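Local coordinates for poly-beta-1,6-N-acetyl-D-glucosamine export protein (Escherichia coli, PDB 4Y25) that exports the biofilm polysaccharide poly-beta-1,6-N-acetyl-D-glucosamine across the bacterial outer membrane, here as its C-terminal beta-barrel domain, at residues R66-G71 and E87-H92; P96-S101 and L116-H121; S120-L125 and A156-S161. All blocks are in the same frame, centred on the assembly; numbering follows the deposited sequence.

Interaction 1 of 3, residues R66-G71 and E87-H92; sequences RDWLAG and ERVFNH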
loop_
_atom_site.group_PDB
_atom_site.type_symbol
_atom_site.label_atom_id
_atom_site.label_comp_id
_atom_site.label_asym_id
_atom_site.label_seq_id
_atom_site.Cartn_x
_atom_site.Cartn_y
_atom_site.Cartn_z
ATOM N N ARG A 66 -15.010 3.362 -11.091
ATOM C CA ARG A 66 -13.867 3.648 -11.959
ATOM C C ARG A 66 -13.238 5.009 -11.657
ATOM O O ARG A 66 -13.917 5.937 -11.214
ATOM C CB ARG A 66 -14.276 3.584 -13.435
ATOM C CG ARG A 66 -15.381 2.590 -13.740
ATOM C CD ARG A 66 -15.416 2.223 -15.215
ATOM N NE ARG A 66 -16.348 1.127 -15.470
ATOM C CZ ARG A 66 -16.064 0.052 -16.199
ATOM N NH1 ARG A 66 -14.866 -0.083 -16.754
ATOM N NH2 ARG A 66 -16.981 -0.891 -16.374
ATOM N N ASP A 67 -11.932 5.116 -11.893
ATOM C CA ASP A 67 -11.204 6.369 -11.694
ATOM C C ASP A 67 -10.478 6.804 -12.957
ATOM O O ASP A 67 -9.788 6.007 -13.590
ATOM C CB ASP A 67 -10.179 6.245 -10.562
ATOM C CG ASP A 67 -10.818 6.115 -9.201
ATOM O OD1 ASP A 67 -11.852 5.429 -9.094
ATOM O OD2 ASP A 67 -10.283 6.695 -8.235
ATOM N N TRP A 68 -10.631 8.073 -13.314
ATOM C CA TRP A 68 -9.777 8.681 -14.322
ATOM C C TRP A 68 -8.948 9.762 -13.650
ATOM O O TRP A 68 -9.492 10.668 -13.024
ATOM C CB TRP A 68 -10.601 9.254 -15.473
ATOM C CG TRP A 68 -11.238 8.195 -16.308
ATOM C CD1 TRP A 68 -10.668 7.514 -17.345
ATOM C CD2 TRP A 68 -12.565 7.678 -16.169
ATOM N NE1 TRP A 68 -11.562 6.610 -17.865
ATOM C CE2 TRP A 68 -12.734 6.691 -17.161
ATOM C CE3 TRP A 68 -13.628 7.957 -15.305
ATOM C CZ2 TRP A 68 -13.924 5.981 -17.311
ATOM C CZ3 TRP A 68 -14.806 7.252 -15.457
ATOM C CH2 TRP A 68 -14.945 6.276 -16.452
ATOM N N LEU A 69 -7.630 9.655 -13.764
ATOM C CA LEU A 69 -6.749 10.558 -13.042
ATOM C C LEU A 69 -5.637 11.134 -13.909
ATOM O O LEU A 69 -5.261 10.562 -14.935
ATOM C CB LEU A 69 -6.146 9.843 -11.830
ATOM C CG LEU A 69 -5.572 8.442 -12.039
ATOM C CD1 LEU A 69 -4.063 8.496 -12.224
ATOM C CD2 LEU A 69 -5.943 7.535 -10.875
ATOM N N ALA A 70 -5.126 12.280 -13.478
ATOM C CA ALA A 70 -4.019 12.948 -14.141
ATOM C C ALA A 70 -3.301 13.828 -13.128
ATOM O O ALA A 70 -3.932 14.411 -12.247
ATOM C CB ALA A 70 -4.511 13.770 -15.321
ATOM N N GLY A 71 -1.983 13.915 -13.247
ATOM C CA GLY A 71 -1.202 14.718 -12.326
ATOM C C GLY A 71 0.216 14.950 -12.802
ATOM O O GLY A 71 0.618 14.460 -13.857
ATOM N N GLU A 87 -11.207 11.911 -11.281
ATOM C CA GLU A 87 -12.665 11.921 -11.288
ATOM C C GLU A 87 -13.175 10.510 -11.012
ATOM O O GLU A 87 -12.771 9.557 -11.678
ATOM C CB GLU A 87 -13.204 12.439 -12.622
ATOM C CG GLU A 87 -14.510 13.209 -12.506
ATOM C CD GLU A 87 -14.453 14.294 -11.446
ATOM O OE1 GLU A 87 -13.535 15.141 -11.503
ATOM O OE2 GLU A 87 -15.329 14.303 -10.554
ATOM N N ARG A 88 -14.051 10.378 -10.023
ATOM C CA ARG A 88 -14.578 9.073 -9.643
ATOM C C ARG A 88 -16.064 8.968 -9.958
ATOM O O ARG A 88 -16.846 9.863 -9.637
ATOM C CB ARG A 88 -14.329 8.807 -8.155
ATOM C CG ARG A 88 -14.510 7.351 -7.751
ATOM C CD ARG A 88 -13.367 6.864 -6.868
ATOM N NE ARG A 88 -13.541 7.207 -5.461
ATOM C CZ ARG A 88 -12.682 6.870 -4.503
ATOM N NH1 ARG A 88 -11.584 6.186 -4.802
ATOM N NH2 ARG A 88 -12.916 7.221 -3.246
ATOM N N VAL A 89 -16.446 7.868 -10.596
ATOM C CA VAL A 89 -17.826 7.667 -11.007
ATOM C C VAL A 89 -18.428 6.459 -10.315
ATOM O O VAL A 89 -17.768 5.433 -10.140
ATOM C CB VAL A 89 -17.941 7.480 -12.533
ATOM C CG1 VAL A 89 -19.399 7.536 -12.975
ATOM C CG2 VAL A 89 -17.136 8.544 -13.247
ATOM N N PHE A 90 -19.684 6.594 -9.912
ATOM C CA PHE A 90 -20.426 5.462 -9.400
ATOM C C PHE A 90 -21.940 5.613 -9.540
ATOM O O PHE A 90 -22.527 6.519 -8.949
ATOM C CB PHE A 90 -20.108 5.216 -7.933
ATOM C CG PHE A 90 -20.906 4.107 -7.373
ATOM C CD1 PHE A 90 -20.486 2.804 -7.540
ATOM C CD2 PHE A 90 -22.134 4.350 -6.780
ATOM C CE1 PHE A 90 -21.242 1.764 -7.071
ATOM C CE2 PHE A 90 -22.899 3.318 -6.323
ATOM C CZ PHE A 90 -22.454 2.017 -6.470
ATOM N N ASN A 91 -22.566 4.683 -10.259
ATOM C CA ASN A 91 -24.018 4.673 -10.463
ATOM C C ASN A 91 -24.529 6.014 -10.984
ATOM O O ASN A 91 -25.397 6.639 -10.373
ATOM C CB ASN A 91 -24.748 4.300 -9.164
ATOM C CG ASN A 91 -26.224 3.990 -9.385
ATOM O OD1 ASN A 91 -26.616 3.489 -10.438
ATOM N ND2 ASN A 91 -27.048 4.295 -8.387
ATOM N N HIS A 92 -23.972 6.445 -12.114
ATOM C CA HIS A 92 -24.314 7.726 -12.733
ATOM C C HIS A 92 -24.150 8.898 -11.769
ATOM O O HIS A 92 -24.960 9.825 -11.763
ATOM C CB HIS A 92 -25.746 7.699 -13.278
ATOM C CG HIS A 92 -25.944 6.747 -14.415
ATOM N ND1 HIS A 92 -26.166 5.399 -14.228
ATOM C CD2 HIS A 92 -25.952 6.947 -15.755
ATOM C CE1 HIS A 92 -26.304 4.811 -15.403
ATOM N NE2 HIS A 92 -26.178 5.728 -16.345
#
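Trp68 and Glu87 face each other as an antiparallel hydrogen-bonded pair, and with Val89 they bury the greater part of the contact surface. Glu87 N donates to Trp68 O (2.7 Å), and Trp68 N returns a nearly straight bond to Glu87 O (3.1 Å, 170° at the hydrogen), so both backbone polar groups of each residue are used within one pair. Two residues on, Val89 N adds a single bond to Arg66 O (3.2 Å). On the face that carries Trp68, Glu87 and Val89, the indole is laid along the strand toward Val89. With its CG anti to the carbonyl carbon (chi1 -70°), Trp68 brings its six-membered ring round so that CZ3 meets Val89 CG2 at 3.5 Å; the methyl sits at the edge of the indole, in its plane, and not over a face. The Glu87 carboxylate bends away from this pair. On the other sheet face, which looks into the barrel, Asp67 and Arg88 run side by side: Asp67 OD1 lies 3.1 Å from Arg88 CD, and Asp67 OD2 forms a long salt bridge to Arg88 NH1 (3.7 Å). The contact ties the two strands of hairpin 64-76 and 79-89 in the barrel wall. Strand 45-55 flanks it on one side, where Phe51 meets Trp68, and strand 94-105 on the other, where Pro96 touches Glu87.

Interaction 2 of 3, residues P96-S101 and L116-H121; sequences PGARLS and LERLSH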
loop_
_atom_site.group_PDB
_atom_site.type_symbol
_atom_site.label_atom_id
_atom_site.label_comp_id
_atom_site.label_asym_id
_atom_site.label_seq_id
_atom_site.Cartn_x
_atom_site.Cartn_y
_atom_site.Cartn_z
ATOM N N PRO A 96 -15.532 14.488 -7.305
ATOM C CA PRO A 96 -14.153 14.931 -7.531
ATOM C C PRO A 96 -13.130 14.340 -6.562
ATOM O O PRO A 96 -13.483 13.936 -5.455
ATOM C CB PRO A 96 -14.253 16.440 -7.338
ATOM C CG PRO A 96 -15.335 16.606 -6.350
ATOM C CD PRO A 96 -16.348 15.550 -6.688
ATOM N N GLY A 97 -11.870 14.310 -6.983
ATOM C CA GLY A 97 -10.806 13.764 -6.163
ATOM C C GLY A 97 -9.425 14.313 -6.485
ATOM O O GLY A 97 -9.093 14.540 -7.644
ATOM N N ALA A 98 -8.612 14.517 -5.451
ATOM C CA ALA A 98 -7.267 15.056 -5.630
ATOM C C ALA A 98 -6.275 14.500 -4.607
ATOM O O ALA A 98 -6.644 14.167 -3.481
ATOM C CB ALA A 98 -7.296 16.575 -5.554
ATOM N N ARG A 99 -5.009 14.413 -5.000
ATOM C CA ARG A 99 -3.973 13.946 -4.088
ATOM C C ARG A 99 -2.722 14.821 -4.140
ATOM O O ARG A 99 -2.258 15.204 -5.214
ATOM C CB ARG A 99 -3.606 12.494 -4.395
ATOM C CG ARG A 99 -2.519 11.932 -3.494
ATOM C CD ARG A 99 -2.335 10.440 -3.710
ATOM N NE ARG A 99 -1.941 10.137 -5.082
ATOM C CZ ARG A 99 -0.698 10.239 -5.540
ATOM N NH1 ARG A 99 0.277 10.641 -4.736
ATOM N NH2 ARG A 99 -0.429 9.943 -6.804
ATOM N N LEU A 100 -2.192 15.144 -2.966
ATOM C CA LEU A 100 -0.931 15.865 -2.860
ATOM C C LEU A 100 -0.004 15.117 -1.914
ATOM O O LEU A 100 -0.379 14.810 -0.784
ATOM C CB LEU A 100 -1.154 17.295 -2.369
ATOM C CG LEU A 100 0.123 18.109 -2.154
ATOM C CD1 LEU A 100 0.879 18.287 -3.464
ATOM C CD2 LEU A 100 -0.192 19.459 -1.523
ATOM N N SER A 101 1.203 14.817 -2.379
ATOM C CA SER A 101 2.132 14.031 -1.579
ATOM C C SER A 101 3.583 14.345 -1.907
ATOM O O SER A 101 3.894 14.870 -2.981
ATOM C CB SER A 101 1.872 12.538 -1.781
ATOM O OG SER A 101 1.941 12.191 -3.151
ATOM N N LEU A 116 -1.674 14.353 1.321
ATOM C CA LEU A 116 -3.067 14.791 1.383
ATOM C C LEU A 116 -3.908 14.127 0.308
ATOM O O LEU A 116 -3.479 14.027 -0.841
ATOM C CB LEU A 116 -3.172 16.299 1.212
ATOM C CG LEU A 116 -2.669 17.187 2.331
ATOM C CD1 LEU A 116 -2.871 18.615 1.893
ATOM C CD2 LEU A 116 -3.443 16.872 3.591
ATOM N N GLU A 117 -5.109 13.683 0.667
ATOM C CA GLU A 117 -5.975 13.036 -0.312
ATOM C C GLU A 117 -7.454 13.408 -0.190
ATOM O O GLU A 117 -8.000 13.545 0.906
ATOM C CB GLU A 117 -5.833 11.504 -0.231
ATOM C CG GLU A 117 -4.512 10.998 0.347
ATOM C CD GLU A 117 -4.167 9.587 -0.097
ATOM O OE1 GLU A 117 -5.053 8.892 -0.640
ATOM O OE2 GLU A 117 -3.003 9.175 0.091
ATOM N N ARG A 118 -8.074 13.592 -1.351
ATOM C CA ARG A 118 -9.521 13.548 -1.510
ATOM C C ARG A 118 -9.777 12.851 -2.849
ATOM O O ARG A 118 -9.082 13.124 -3.816
ATOM C CB ARG A 118 -10.142 14.955 -1.468
ATOM C CG ARG A 118 -10.030 15.747 -2.770
ATOM C CD ARG A 118 -11.000 16.920 -2.852
ATOM N NE ARG A 118 -10.473 17.989 -3.700
ATOM C CZ ARG A 118 -11.185 19.021 -4.140
ATOM N NH1 ARG A 118 -12.467 19.132 -3.819
ATOM N NH2 ARG A 118 -10.617 19.942 -4.908
ATOM N N LEU A 119 -10.667 11.863 -2.893
ATOM C CA LEU A 119 -11.143 11.162 -1.715
ATOM C C LEU A 119 -10.047 10.195 -1.280
ATOM O O LEU A 119 -9.191 9.821 -2.082
ATOM C CB LEU A 119 -12.442 10.403 -2.006
ATOM C CG LEU A 119 -13.556 11.091 -2.800
ATOM C CD1 LEU A 119 -13.352 10.927 -4.301
ATOM C CD2 LEU A 119 -14.904 10.532 -2.390
ATOM N N SER A 120 -10.070 9.787 -0.018
ATOM C CA SER A 120 -9.009 8.944 0.513
ATOM C C SER A 120 -9.287 7.463 0.295
ATOM O O SER A 120 -10.434 7.022 0.346
ATOM C CB SER A 120 -8.812 9.216 2.004
ATOM O OG SER A 120 -7.745 8.442 2.521
ATOM N N HIS A 121 -8.224 6.701 0.050
ATOM C CA HIS A 121 -8.326 5.252 -0.065
ATOM C C HIS A 121 -8.304 4.623 1.321
ATOM O O HIS A 121 -8.582 3.433 1.481
ATOM C CB HIS A 121 -7.189 4.690 -0.919
ATOM C CG HIS A 121 -7.056 5.345 -2.258
ATOM N ND1 HIS A 121 -8.020 5.240 -3.238
ATOM C CD2 HIS A 121 -6.069 6.109 -2.781
ATOM C CE1 HIS A 121 -7.634 5.914 -4.305
ATOM N NE2 HIS A 121 -6.453 6.451 -4.055
#
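Leu100 and Leu116 exchange two backbone hydrogen bonds, Leu100 N to Leu116 O (2.7 Å) and Leu116 N to Leu100 O (2.5 Å). Two residues along, beyond the Arg99-Glu117 pair, Arg118 N donates to Ala98 O at 2.6 Å; the reciprocal bond from Ala98 N is modelled too short for its length to be trusted. At the intervening non-hydrogen-bonded pair, CA-H...O contacts to the opposite carbonyls fill in, as is usual in antiparallel sheet. Apolar packing is modest. Leu100 CB and Leu116 CB approach to 4.2 Å on the outer surface. On the same face, with CG between the backbone N and the carbonyl carbon (chi1 80°), the Arg118 chain starts over Ala98 and runs extended past it, NE 3.9 Å from Ala98 CB. Past the strand end, Leu119, preceded by a cis peptide, places CD1 by Pro96 O. Charged groups gather on the inward face. Arg99 and Glu117 lie alongside each other and point the same way, yet Arg99 NE stays 5.4 Å from Glu117 OE2. A turn at chi3 carries the guanidinium instead to Glu82 and Glu84 of strand 79-89, which both form salt bridges with it. Main-chain bonds thus hold the hairpin seam, while on the inner wall Arg99 probably favours the charged forms of the two glutamates it bridges and offsets their mutual repulsion, with Glu117 nearby but not directly bridged.

Interaction 3 of 3, residues S120-L125 and A156-S161; sequences SHRVPL and AFTDFS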
loop_
_atom_site.group_PDB
_atom_site.type_symbol
_atom_site.label_atom_id
_atom_site.label_comp_id
_atom_site.label_asym_id
_atom_site.label_seq_id
_atom_site.Cartn_x
_atom_site.Cartn_y
_atom_site.Cartn_z
ATOM N N SER A 120 -10.070 9.787 -0.018
ATOM C CA SER A 120 -9.009 8.944 0.513
ATOM C C SER A 120 -9.287 7.463 0.295
ATOM O O SER A 120 -10.434 7.022 0.346
ATOM C CB SER A 120 -8.812 9.216 2.004
ATOM O OG SER A 120 -7.745 8.442 2.521
ATOM N N HIS A 121 -8.224 6.701 0.050
ATOM C CA HIS A 121 -8.326 5.252 -0.065
ATOM C C HIS A 121 -8.304 4.623 1.321
ATOM O O HIS A 121 -8.582 3.433 1.481
ATOM C CB HIS A 121 -7.189 4.690 -0.919
ATOM C CG HIS A 121 -7.056 5.345 -2.258
ATOM N ND1 HIS A 121 -8.020 5.240 -3.238
ATOM C CD2 HIS A 121 -6.069 6.109 -2.781
ATOM C CE1 HIS A 121 -7.634 5.914 -4.305
ATOM N NE2 HIS A 121 -6.453 6.451 -4.055
ATOM N N ARG A 122 -7.973 5.434 2.320
ATOM C CA ARG A 122 -7.959 4.986 3.707
ATOM C C ARG A 122 -9.384 4.761 4.205
ATOM O O ARG A 122 -9.602 4.189 5.273
ATOM C CB ARG A 122 -7.223 5.994 4.593
ATOM C CG ARG A 122 -5.707 5.850 4.543
ATOM C CD ARG A 122 -5.117 5.757 5.937
ATOM N NE ARG A 122 -3.787 5.154 5.947
ATOM C CZ ARG A 122 -3.562 3.842 5.972
ATOM N NH1 ARG A 122 -4.582 2.993 5.983
ATOM N NH2 ARG A 122 -2.319 3.380 5.984
ATOM N N VAL A 123 -10.350 5.230 3.421
ATOM C CA VAL A 123 -11.741 4.830 3.579
ATOM C C VAL A 123 -11.936 3.487 2.882
ATOM O O VAL A 123 -11.597 3.357 1.706
ATOM C CB VAL A 123 -12.709 5.878 2.982
ATOM C CG1 VAL A 123 -14.119 5.316 2.877
ATOM C CG2 VAL A 123 -12.691 7.155 3.806
ATOM N N PRO A 124 -12.463 2.481 3.606
ATOM C CA PRO A 124 -12.739 1.161 3.017
ATOM C C PRO A 124 -13.522 1.326 1.712
ATOM O O PRO A 124 -14.590 1.938 1.736
ATOM C CB PRO A 124 -13.562 0.451 4.102
ATOM C CG PRO A 124 -14.030 1.548 5.031
ATOM C CD PRO A 124 -12.953 2.582 4.990
ATOM N N LEU A 125 -12.994 0.809 0.601
ATOM C CA LEU A 125 -13.373 1.300 -0.729
ATOM C C LEU A 125 -14.830 1.233 -1.148
ATOM O O LEU A 125 -15.157 1.739 -2.219
ATOM C CB LEU A 125 -12.548 0.605 -1.815
ATOM C CG LEU A 125 -11.257 1.381 -2.103
ATOM C CD1 LEU A 125 -10.041 0.947 -1.270
ATOM C CD2 LEU A 125 -10.961 1.374 -3.593
ATOM N N ALA A 156 -1.965 8.549 10.318
ATOM C CA ALA A 156 -2.909 9.156 9.393
ATOM C C ALA A 156 -4.226 9.481 10.080
ATOM O O ALA A 156 -4.723 8.707 10.898
ATOM C CB ALA A 156 -3.149 8.238 8.208
ATOM N N PHE A 157 -4.783 10.638 9.742
ATOM C CA PHE A 157 -6.090 11.038 10.241
ATOM C C PHE A 157 -7.068 11.084 9.068
ATOM O O PHE A 157 -6.720 11.556 7.986
ATOM C CB PHE A 157 -6.011 12.397 10.952
ATOM C CG PHE A 157 -4.866 12.509 11.931
ATOM C CD1 PHE A 157 -5.024 12.121 13.252
ATOM C CD2 PHE A 157 -3.637 13.012 11.532
ATOM C CE1 PHE A 157 -3.977 12.225 14.156
ATOM C CE2 PHE A 157 -2.585 13.119 12.430
ATOM C CZ PHE A 157 -2.758 12.725 13.744
ATOM N N THR A 158 -8.281 10.578 9.271
ATOM C CA THR A 158 -9.261 10.506 8.188
ATOM C C THR A 158 -10.649 10.956 8.629
ATOM O O THR A 158 -11.197 10.435 9.598
ATOM C CB THR A 158 -9.375 9.076 7.618
ATOM O OG1 THR A 158 -8.068 8.542 7.370
ATOM C CG2 THR A 158 -10.174 9.081 6.325
ATOM N N ASP A 159 -11.216 11.917 7.905
ATOM C CA ASP A 159 -12.553 12.422 8.201
ATOM C C ASP A 159 -13.586 11.863 7.226
ATOM O O ASP A 159 -13.528 12.136 6.027
ATOM C CB ASP A 159 -12.568 13.950 8.159
ATOM C CG ASP A 159 -13.387 14.557 9.281
ATOM O OD1 ASP A 159 -13.505 13.919 10.349
ATOM O OD2 ASP A 159 -13.917 15.672 9.089
ATOM N N PHE A 160 -14.529 11.082 7.748
ATOM C CA PHE A 160 -15.572 10.467 6.930
ATOM C C PHE A 160 -16.761 11.411 6.783
ATOM O O PHE A 160 -16.954 12.306 7.605
ATOM C CB PHE A 160 -16.035 9.140 7.543
ATOM C CG PHE A 160 -15.015 8.032 7.475
ATOM C CD1 PHE A 160 -13.774 8.165 8.080
ATOM C CD2 PHE A 160 -15.315 6.841 6.833
ATOM C CE1 PHE A 160 -12.847 7.142 8.024
ATOM C CE2 PHE A 160 -14.392 5.814 6.777
ATOM C CZ PHE A 160 -13.157 5.965 7.372
ATOM N N SER A 161 -17.572 11.200 5.750
ATOM C CA SER A 161 -18.738 12.048 5.514
ATOM C C SER A 161 -19.916 11.664 6.410
ATOM O O SER A 161 -21.039 12.125 6.201
ATOM C CB SER A 161 -19.164 11.988 4.046
ATOM O OG SER A 161 -19.639 10.698 3.701
#
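Phe160 turns its CG anti to the carbonyl carbon (chi1 -70°), which swings the ring back toward the loop 120-125, and Val123 has CG2 likewise anti to its own carbonyl carbon, so that this methyl meets the ring. Val123 CG2 stands 3.9 Å from the Phe160 centroid, 20° off the ring normal, a CH-pi contact over one face displaced toward the rim. Pro124 CD comes at the ring edge instead, 4.0 Å from Phe160 CE2. Two residues earlier on the strand, Val123 CG2 also packs on Thr158 CG2 (4.0 Å), while Arg122 sets its CB 3.9 Å from Thr158 OG1. The Arg122 chain then bends at chi2 and runs past Ala156, with NE 3.9 Å from Ala156 CB. Ser120 shapes the loop before this: its OG accepts from Arg122 N at 3.0 Å in an ST turn. The ring of Tyr203 lies parallel to that of Phe160. Between the inward-folded loop 120-125 and strand 149-160 the contact is van der Waals and CH-pi, with no hydrogen bond across it, while Ser120 hydrogen-bonds to Ser136 and Gly134 of strand 134-144, and an ion pair of Arg122 with Glu168 is long and weak.

In the fold
Interactions 1 and 2 are strand pairings in the same antiparallel barrel, each joining the two strands of a hairpin, and they meet where strands 79-89 and 94-105 run side by side. Interaction 1 lies near the surface, interaction 2 is partly buried, and interaction 3 is a buried contact. The first two are seams of backbone hydrogen bonds with paired or bridged charges (Asp67-Arg88, Arg99) on the inner face; the third has no hydrogen bond across it and depends on an aromatic ring and aliphatic groups. Ser120 and His121 belong to both interactions 2 and 3, where strand 110-118 gives way to the inner loop, and Arg88 of interaction 1 packs against Leu119 and His121.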